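Local coordinates for protein N-acetyl-beta-D glucosaminidase (Rhizomucor miehei CAU432, PDB 4ZM6) that pairs a family 3 glycoside hydrolase region, which probably cleaves beta-N-acetylglucosaminides, with a GCN5-related region that transfers acetyl groups from acetyl-CoA to glucosamine, at residues I764-H773 with E792-A803; G812-N820 with D840-K848. All coordinates share one frame; numbering follows the deposited sequence.

Interaction 1 of 2, residues I764-H773 with E792-A803; sequences IASLILNTTH and ERSGGMACVGVA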
loop_
_atom_site.group_PDB
_atom_site.type_symbol
_atom_site.label_atom_id
_atom_site.label_comp_id
_atom_site.label_asym_id
_atom_site.label_seq_id
_atom_site.Cartn_x
_atom_site.Cartn_y
_atom_site.Cartn_z
ATOM N N ILE A 764 -34.307 -37.084 0.053
ATOM C CA ILE A 764 -33.389 -38.205 -0.188
ATOM C C ILE A 764 -32.428 -37.970 -1.357
ATOM O O ILE A 764 -31.510 -38.755 -1.569
ATOM C CB ILE A 764 -34.158 -39.531 -0.411
ATOM C CG1 ILE A 764 -35.065 -39.453 -1.646
ATOM C CG2 ILE A 764 -34.958 -39.892 0.837
ATOM C CD1 ILE A 764 -36.012 -40.626 -1.787
ATOM N N ALA A 765 -32.642 -36.898 -2.109
ATOM C CA ALA A 765 -31.767 -36.541 -3.212
ATOM C C ALA A 765 -32.041 -35.091 -3.573
ATOM O O ALA A 765 -33.024 -34.508 -3.099
ATOM C CB ALA A 765 -32.013 -37.447 -4.410
ATOM N N SER A 766 -31.180 -34.505 -4.401
ATOM C CA SER A 766 -31.388 -33.136 -4.850
ATOM C C SER A 766 -30.517 -32.800 -6.042
ATOM O O SER A 766 -29.523 -33.472 -6.288
ATOM C CB SER A 766 -31.091 -32.146 -3.716
ATOM O OG SER A 766 -29.746 -31.716 -3.758
ATOM N N LEU A 767 -30.899 -31.756 -6.776
ATOM C CA LEU A 767 -30.033 -31.165 -7.799
ATOM C C LEU A 767 -30.434 -29.733 -8.093
ATOM O O LEU A 767 -31.491 -29.281 -7.665
ATOM C CB LEU A 767 -30.033 -31.998 -9.086
ATOM C CG LEU A 767 -31.335 -32.095 -9.887
ATOM C CD1 LEU A 767 -31.632 -30.818 -10.659
ATOM C CD2 LEU A 767 -31.265 -33.272 -10.847
ATOM N N ILE A 768 -29.577 -29.036 -8.839
ATOM C CA ILE A 768 -29.761 -27.624 -9.162
ATOM C C ILE A 768 -29.977 -27.452 -10.651
ATOM O O ILE A 768 -29.061 -27.671 -11.440
ATOM C CB ILE A 768 -28.528 -26.784 -8.759
ATOM C CG1 ILE A 768 -28.370 -26.760 -7.237
ATOM C CG2 ILE A 768 -28.652 -25.354 -9.280
ATOM C CD1 ILE A 768 -27.018 -26.256 -6.782
ATOM N N LEU A 769 -31.188 -27.045 -11.026
ATOM C CA LEU A 769 -31.494 -26.696 -12.408
ATOM C C LEU A 769 -30.987 -25.302 -12.732
ATOM O O LEU A 769 -30.666 -24.509 -11.841
ATOM C CB LEU A 769 -33.003 -26.717 -12.664
ATOM C CG LEU A 769 -33.728 -28.057 -12.689
ATOM C CD1 LEU A 769 -35.229 -27.827 -12.770
ATOM C CD2 LEU A 769 -33.252 -28.899 -13.860
ATOM N N ASN A 770 -30.922 -25.024 -14.028
ATOM C CA ASN A 770 -30.751 -23.673 -14.525
ATOM C C ASN A 770 -31.358 -23.597 -15.918
ATOM O O ASN A 770 -31.360 -24.592 -16.649
ATOM C CB ASN A 770 -29.270 -23.284 -14.548
ATOM C CG ASN A 770 -28.522 -23.883 -15.723
ATOM O OD1 ASN A 770 -27.865 -24.910 -15.586
ATOM N ND2 ASN A 770 -28.628 -23.248 -16.887
ATOM N N THR A 771 -31.877 -22.428 -16.278
ATOM C CA THR A 771 -32.444 -22.226 -17.603
ATOM C C THR A 771 -32.289 -20.771 -18.022
ATOM O O THR A 771 -32.645 -19.860 -17.275
ATOM C CB THR A 771 -33.939 -22.591 -17.647
ATOM O OG1 THR A 771 -34.125 -23.951 -17.233
ATOM C CG2 THR A 771 -34.497 -22.414 -19.051
ATOM N N THR A 772 -31.768 -20.569 -19.226
ATOM C CA THR A 772 -31.613 -19.241 -19.786
ATOM C C THR A 772 -32.940 -18.472 -19.800
ATOM O O THR A 772 -33.954 -18.981 -20.266
ATOM C CB THR A 772 -31.067 -19.339 -21.220
ATOM O OG1 THR A 772 -29.900 -20.168 -21.226
ATOM C CG2 THR A 772 -30.730 -17.956 -21.783
ATOM N N HIS A 773 -32.907 -17.252 -19.269
ATOM C CA HIS A 773 -34.074 -16.354 -19.127
ATOM C C HIS A 773 -35.104 -16.744 -18.061
ATOM O O HIS A 773 -36.142 -16.095 -17.949
ATOM C CB HIS A 773 -34.771 -16.127 -20.470
ATOM C CG HIS A 773 -33.863 -15.597 -21.530
ATOM N ND1 HIS A 773 -32.953 -14.589 -21.292
ATOM C CD2 HIS A 773 -33.732 -15.924 -22.838
ATOM C CE1 HIS A 773 -32.291 -14.327 -22.404
ATOM N NE2 HIS A 773 -32.747 -15.122 -23.357
ATOM N N GLU A 792 -30.473 -19.829 -27.099
ATOM C CA GLU A 792 -31.345 -19.131 -26.169
ATOM C C GLU A 792 -32.163 -20.157 -25.397
ATOM O O GLU A 792 -32.332 -20.050 -24.185
ATOM C CB GLU A 792 -32.298 -18.216 -26.934
ATOM C CG GLU A 792 -31.620 -17.040 -27.608
ATOM C CD GLU A 792 -31.416 -15.887 -26.654
ATOM O OE1 GLU A 792 -32.431 -15.327 -26.189
ATOM O OE2 GLU A 792 -30.249 -15.544 -26.369
ATOM N N ARG A 793 -32.682 -21.144 -26.126
ATOM C CA ARG A 793 -33.485 -22.211 -25.542
ATOM C C ARG A 793 -32.539 -23.252 -24.953
ATOM O O ARG A 793 -32.289 -24.307 -25.545
ATOM C CB ARG A 793 -34.431 -22.818 -26.592
ATOM C CG ARG A 793 -35.444 -21.834 -27.182
ATOM C CD ARG A 793 -36.692 -21.642 -26.314
ATOM N NE ARG A 793 -36.395 -21.330 -24.905
ATOM C CZ ARG A 793 -36.308 -20.108 -24.371
ATOM N NH1 ARG A 793 -36.499 -19.011 -25.102
ATOM N NH2 ARG A 793 -36.023 -19.982 -23.077
ATOM N N SER A 794 -32.025 -22.933 -23.771
ATOM C CA SER A 794 -30.942 -23.684 -23.165
ATOM C C SER A 794 -31.014 -23.672 -21.646
ATOM O O SER A 794 -31.541 -22.736 -21.036
ATOM C CB SER A 794 -29.612 -23.079 -23.599
ATOM O OG SER A 794 -29.543 -21.711 -23.238
ATOM N N GLY A 795 -30.452 -24.714 -21.043
ATOM C CA GLY A 795 -30.420 -24.851 -19.589
ATOM C C GLY A 795 -29.477 -25.963 -19.179
ATOM O O GLY A 795 -28.641 -26.383 -19.968
ATOM N N GLY A 796 -29.609 -26.445 -17.950
ATOM C CA GLY A 796 -28.759 -27.522 -17.473
ATOM C C GLY A 796 -28.996 -27.855 -16.018
ATOM O O GLY A 796 -29.957 -27.382 -15.410
ATOM N N MET A 797 -28.110 -28.669 -15.455
ATOM C CA MET A 797 -28.222 -29.081 -14.059
ATOM C C MET A 797 -26.845 -29.207 -13.414
ATOM O O MET A 797 -25.828 -29.195 -14.106
ATOM C CB MET A 797 -28.975 -30.412 -13.956
ATOM C CG MET A 797 -28.188 -31.619 -14.446
ATOM S SD MET A 797 -29.202 -33.097 -14.590
ATOM C CE MET A 797 -30.095 -32.707 -16.083
ATOM N N ALA A 798 -26.832 -29.345 -12.091
ATOM C CA ALA A 798 -25.589 -29.416 -11.322
ATOM C C ALA A 798 -25.835 -29.938 -9.908
ATOM O O ALA A 798 -26.975 -30.139 -9.498
ATOM C CB ALA A 798 -24.926 -28.043 -11.267
ATOM N N CYS A 799 -24.750 -30.164 -9.175
ATOM C CA CYS A 799 -24.812 -30.626 -7.791
ATOM C C CYS A 799 -25.879 -31.703 -7.590
ATOM O O CYS A 799 -26.710 -31.633 -6.683
ATOM C CB CYS A 799 -25.005 -29.435 -6.861
ATOM S SG CYS A 799 -23.761 -28.141 -7.131
ATOM N N VAL A 800 -25.821 -32.701 -8.470
ATOM C CA VAL A 800 -26.666 -33.886 -8.412
ATOM C C VAL A 800 -26.106 -34.816 -7.348
ATOM O O VAL A 800 -24.902 -35.094 -7.324
ATOM C CB VAL A 800 -26.643 -34.641 -9.754
ATOM C CG1 VAL A 800 -27.430 -35.940 -9.658
ATOM C CG2 VAL A 800 -27.170 -33.762 -10.882
ATOM N N GLY A 801 -26.979 -35.303 -6.471
ATOM C CA GLY A 801 -26.558 -36.164 -5.376
ATOM C C GLY A 801 -27.708 -36.881 -4.697
ATOM O O GLY A 801 -28.776 -36.307 -4.475
ATOM N N VAL A 802 -27.475 -38.148 -4.369
ATOM C CA VAL A 802 -28.415 -38.961 -3.613
ATOM C C VAL A 802 -27.824 -39.186 -2.231
ATOM O O VAL A 802 -26.609 -39.160 -2.072
ATOM C CB VAL A 802 -28.618 -40.316 -4.305
ATOM C CG1 VAL A 802 -29.718 -41.118 -3.621
ATOM C CG2 VAL A 802 -28.915 -40.105 -5.785
ATOM N N ALA A 803 -28.675 -39.397 -1.233
ATOM C CA ALA A 803 -28.214 -39.686 0.128
ATOM C C ALA A 803 -27.496 -41.021 0.145
ATOM O O ALA A 803 -27.791 -41.887 -0.677
ATOM C CB ALA A 803 -29.386 -39.718 1.098
HETATM O O HOH W 1 -26.825 -32.945 -4.140
#
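Leu-767 and Val-800 run alongside each other in the same direction, with Leu-767 CB 3.8 Å from Val-800 CG2. Ala-765 and Val-802, and Leu-769 and Met-797, form pairs on the face that packs against helix 811-825. From the other face Ile-768 reaches across: CG1 sits beside its backbone N (chi1 -67°) and the chain then extends, which carries CD1 to 3.8 Å from Cys-799 CB, with the sulfur at a similar distance.

The two strands run antiparallel, but between Ser-766/Gly-801 and Ile-768/Ala-798 the register slips by one residue. This beta bulge in strand 794-802, together with the strand's parallel pairing with 830-836, is consistent with the bulged fourth strand of the GNAT fold. At the bulge Cys-799 has left-handed backbone angles, and its carbonyl takes a hydrogen bond from a water (2.9 Å from Cys-799 O) instead of an N-H of strand 764-771. Tyr-739 bonds both this oxygen and Ser-766 OG, and the same water meets Ser-766 OG.

Toward the far end, Thr-772 OG1 approaches Ser-794 OG at 2.6 Å, while the backbone N of Thr-772 binds Ser-794 O at 2.8 Å. Beyond the ladder His-773 NE2 donates to Glu-792 OE1 (2.9 Å). The oxygen lies nearly in the imidazole plane, yet the nitrogen meets it from above the carboxylate, the two planes standing 51° apart. Thr-772 CG2 lies over the centre of that imidazole.

Interaction 2 of 2, residues G812-N820 with D840-K848; sequences GIGIVAHAN and DFYSRVGYK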
loop_
_atom_site.group_PDB
_atom_site.type_symbol
_atom_site.label_atom_id
_atom_site.label_comp_id
_atom_site.label_asym_id
_atom_site.label_seq_id
_atom_site.Cartn_x
_atom_site.Cartn_y
_atom_site.Cartn_z
ATOM N N GLY A 812 -30.827 -41.432 -8.460
ATOM C CA GLY A 812 -29.932 -40.509 -9.147
ATOM C C GLY A 812 -30.252 -40.360 -10.620
ATOM O O GLY A 812 -30.295 -39.251 -11.143
ATOM N N ILE A 813 -30.501 -41.481 -11.287
ATOM C CA ILE A 813 -30.794 -41.465 -12.723
ATOM C C ILE A 813 -32.216 -40.944 -12.920
ATOM O O ILE A 813 -32.514 -40.287 -13.922
ATOM C CB ILE A 813 -30.645 -42.855 -13.395
ATOM C CG1 ILE A 813 -29.426 -43.617 -12.848
ATOM C CG2 ILE A 813 -30.522 -42.695 -14.909
ATOM C CD1 ILE A 813 -29.741 -44.699 -11.829
ATOM N N GLY A 814 -33.083 -41.252 -11.958
ATOM C CA GLY A 814 -34.443 -40.742 -11.942
ATOM C C GLY A 814 -34.506 -39.233 -11.877
ATOM O O GLY A 814 -35.083 -38.589 -12.758
ATOM N N ILE A 815 -33.900 -38.670 -10.836
ATOM C CA ILE A 815 -33.911 -37.222 -10.629
ATOM C C ILE A 815 -33.249 -36.460 -11.776
ATOM O O ILE A 815 -33.678 -35.357 -12.113
ATOM C CB ILE A 815 -33.267 -36.827 -9.286
ATOM C CG1 ILE A 815 -33.614 -35.382 -8.938
ATOM C CG2 ILE A 815 -31.760 -37.033 -9.317
ATOM C CD1 ILE A 815 -33.252 -35.003 -7.521
ATOM N N VAL A 816 -32.222 -37.043 -12.382
ATOM C CA VAL A 816 -31.608 -36.435 -13.562
ATOM C C VAL A 816 -32.580 -36.499 -14.735
ATOM O O VAL A 816 -32.740 -35.526 -15.465
ATOM C CB VAL A 816 -30.261 -37.108 -13.925
ATOM C CG1 VAL A 816 -29.805 -36.732 -15.325
ATOM C CG2 VAL A 816 -29.196 -36.711 -12.919
ATOM N N ALA A 817 -33.228 -37.646 -14.912
ATOM C CA ALA A 817 -34.181 -37.825 -16.008
ATOM C C ALA A 817 -35.354 -36.867 -15.840
ATOM O O ALA A 817 -35.861 -36.302 -16.815
ATOM C CB ALA A 817 -34.664 -39.268 -16.070
ATOM N N HIS A 818 -35.767 -36.677 -14.594
ATOM C CA HIS A 818 -36.805 -35.714 -14.274
ATOM C C HIS A 818 -36.345 -34.298 -14.605
ATOM O O HIS A 818 -37.095 -33.523 -15.194
ATOM C CB HIS A 818 -37.176 -35.805 -12.799
ATOM C CG HIS A 818 -38.437 -35.082 -12.460
ATOM N ND1 HIS A 818 -38.447 -33.865 -11.811
ATOM C CD2 HIS A 818 -39.732 -35.397 -12.696
ATOM C CE1 HIS A 818 -39.696 -33.467 -11.651
ATOM N NE2 HIS A 818 -40.495 -34.377 -12.181
ATOM N N ALA A 819 -35.108 -33.972 -14.234
ATOM C CA ALA A 819 -34.512 -32.677 -14.564
ATOM C C ALA A 819 -34.535 -32.405 -16.068
ATOM O O ALA A 819 -34.783 -31.276 -16.493
ATOM C CB ALA A 819 -33.087 -32.597 -14.037
ATOM N N ASN A 820 -34.282 -33.436 -16.868
ATOM C CA ASN A 820 -34.398 -33.310 -18.320
ATOM C C ASN A 820 -35.829 -33.007 -18.765
ATOM O O ASN A 820 -36.037 -32.196 -19.674
ATOM C CB ASN A 820 -33.882 -34.571 -19.025
ATOM C CG ASN A 820 -32.382 -34.551 -19.235
ATOM O OD1 ASN A 820 -31.661 -33.790 -18.593
ATOM N ND2 ASN A 820 -31.904 -35.386 -20.147
ATOM N N ASP A 840 -20.738 -42.571 -18.678
ATOM C CA ASP A 840 -21.693 -43.645 -18.965
ATOM C C ASP A 840 -23.026 -43.441 -18.243
ATOM O O ASP A 840 -24.068 -43.885 -18.723
ATOM C CB ASP A 840 -21.094 -45.014 -18.612
ATOM C CG ASP A 840 -20.023 -45.454 -19.602
ATOM O OD1 ASP A 840 -20.119 -45.077 -20.790
ATOM O OD2 ASP A 840 -19.089 -46.179 -19.192
ATOM N N PHE A 841 -22.980 -42.766 -17.097
ATOM C CA PHE A 841 -24.182 -42.408 -16.349
ATOM C C PHE A 841 -25.060 -41.442 -17.141
ATOM O O PHE A 841 -26.258 -41.670 -17.303
ATOM C CB PHE A 841 -23.776 -41.767 -15.025
ATOM C CG PHE A 841 -24.929 -41.380 -14.154
ATOM C CD1 PHE A 841 -25.545 -40.146 -14.305
ATOM C CD2 PHE A 841 -25.381 -42.237 -13.166
ATOM C CE1 PHE A 841 -26.600 -39.779 -13.492
ATOM C CE2 PHE A 841 -26.432 -41.876 -12.346
ATOM C CZ PHE A 841 -27.046 -40.645 -12.511
ATOM N N TYR A 842 -24.456 -40.357 -17.622
ATOM C CA TYR A 842 -25.184 -39.332 -18.367
ATOM C C TYR A 842 -25.408 -39.715 -19.834
ATOM O O TYR A 842 -26.180 -39.057 -20.535
ATOM C CB TYR A 842 -24.460 -37.984 -18.275
ATOM C CG TYR A 842 -24.463 -37.374 -16.889
ATOM C CD1 TYR A 842 -25.592 -36.736 -16.393
ATOM C CD2 TYR A 842 -23.332 -37.428 -16.075
ATOM C CE1 TYR A 842 -25.600 -36.173 -15.126
ATOM C CE2 TYR A 842 -23.331 -36.867 -14.806
ATOM C CZ TYR A 842 -24.468 -36.242 -14.339
ATOM O OH TYR A 842 -24.478 -35.683 -13.086
ATOM N N SER A 843 -24.730 -40.765 -20.299
ATOM C CA SER A 843 -25.009 -41.347 -21.619
ATOM C C SER A 843 -26.396 -41.984 -21.658
ATOM O O SER A 843 -27.041 -42.002 -22.703
ATOM C CB SER A 843 -23.960 -42.402 -21.989
ATOM O OG SER A 843 -22.710 -41.805 -22.292
ATOM N N ARG A 844 -26.846 -42.490 -20.508
ATOM C CA ARG A 844 -28.155 -43.143 -20.381
ATOM C C ARG A 844 -29.353 -42.185 -20.470
ATOM O O ARG A 844 -30.502 -42.632 -20.434
ATOM C CB ARG A 844 -28.228 -43.909 -19.056
ATOM C CG ARG A 844 -27.226 -45.048 -18.931
ATOM C CD ARG A 844 -26.954 -45.385 -17.473
ATOM N NE ARG A 844 -28.169 -45.793 -16.770
ATOM C CZ ARG A 844 -28.266 -45.975 -15.452
ATOM N NH1 ARG A 844 -27.218 -45.785 -14.653
ATOM N NH2 ARG A 844 -29.426 -46.346 -14.926
ATOM N N VAL A 845 -29.092 -40.880 -20.560
ATOM C CA VAL A 845 -30.146 -39.884 -20.744
ATOM C C VAL A 845 -29.784 -38.870 -21.840
ATOM O O VAL A 845 -30.209 -37.715 -21.794
ATOM C CB VAL A 845 -30.480 -39.171 -19.411
ATOM C CG1 VAL A 845 -31.101 -40.148 -18.425
ATOM C CG2 VAL A 845 -29.239 -38.535 -18.801
ATOM N N GLY A 846 -28.991 -39.306 -22.818
ATOM C CA GLY A 846 -28.749 -38.530 -24.039
ATOM C C GLY A 846 -27.642 -37.487 -24.030
ATOM O O GLY A 846 -27.543 -36.698 -24.974
ATOM N N TYR A 847 -26.806 -37.469 -22.989
ATOM C CA TYR A 847 -25.686 -36.512 -22.927
ATOM C C TYR A 847 -24.402 -37.098 -23.514
ATOM O O TYR A 847 -23.920 -38.134 -23.057
ATOM C CB TYR A 847 -25.418 -36.051 -21.491
ATOM C CG TYR A 847 -26.479 -35.143 -20.922
ATOM C CD1 TYR A 847 -26.568 -33.814 -21.318
ATOM C CD2 TYR A 847 -27.386 -35.611 -19.980
ATOM C CE1 TYR A 847 -27.540 -32.979 -20.797
ATOM C CE2 TYR A 847 -28.361 -34.788 -19.450
ATOM C CZ TYR A 847 -28.438 -33.475 -19.859
ATOM O OH TYR A 847 -29.417 -32.669 -19.328
ATOM N N LYS A 848 -23.864 -36.431 -24.533
ATOM C CA LYS A 848 -22.535 -36.740 -25.056
ATOM C C LYS A 848 -21.591 -35.599 -24.676
ATOM O O LYS A 848 -22.046 -34.493 -24.377
ATOM C CB LYS A 848 -22.582 -36.971 -26.569
ATOM C CG LYS A 848 -22.730 -35.730 -27.438
ATOM C CD LYS A 848 -23.116 -36.135 -28.857
ATOM C CE LYS A 848 -22.450 -35.274 -29.920
ATOM N NZ LYS A 848 -23.049 -33.917 -29.997
#
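A Schellman motif ends helix 839-843, with Gly-846 at positive phi, and brings Phe-841, Arg-844, Val-845 and Tyr-847 against Ile-813, Val-816 and Asn-820 of helix 811-825. With chi1 at -179°, Phe-841 swings CG away from its backbone N, and the ring turns an edge to the helix: CZ lies 3.7 Å from Gly-812 C, and CE1 is 4.1 Å from Val-816 CG2. Ile-813 meets the ring obliquely through CG1, 3.5 Å from Phe-841 CE2. Ile-813 CG1 also runs against the guanidinium, 3.4 Å from Arg-844 NH2, with CD1 close to the same nitrogen and CG2 over one face toward its rim.

In a GNAT fold, helix 811-825 would be the one that follows the coenzyme-binding loop, but the acetyl-CoA seen in the structure is bound in the preceding region; the sulfate near Ile-813 probably comes from the crystallisation liquor. One turn further along, Val-816 CG1 packs 4.0 Å from Val-845 CG2, the two side chains crossing at about a right angle. Tyr-842 CE1 also touches Val-816 CG1, and Phe-841 CD1 lies over the centre of one face of the Tyr-842 ring. Tyr-847 OH donates to Asn-820 OD1 (2.6 Å), the amide and phenol planes lying 66° apart; Ser-831 is a second hydrogen-bond partner of this buried hydroxyl.

How the interactions relate
Both contacts lie in the C-terminal N-acetyltransferase region and follow one another in series; their loops neither nest nor cross. Interaction 1 closes first: strand 764-771 leads through a long loop without helix or strand and returns as the antiparallel strand 794-802. The chain then enters helix 811-825 and comes back in strand 830-836, parallel to 794-802, a beta-alpha-beta crossover. Interaction 2 closes on the next elements, fastening helix 839-843 and the start of strand 847-857 to the crossover helix. The centres are about 11 Å apart and the contacts touch: Met-797 of interaction 1 packs with CE against Asn-820 and Tyr-847, while Leu-767 meets Ile-815 and Val-802 meets Gly-812.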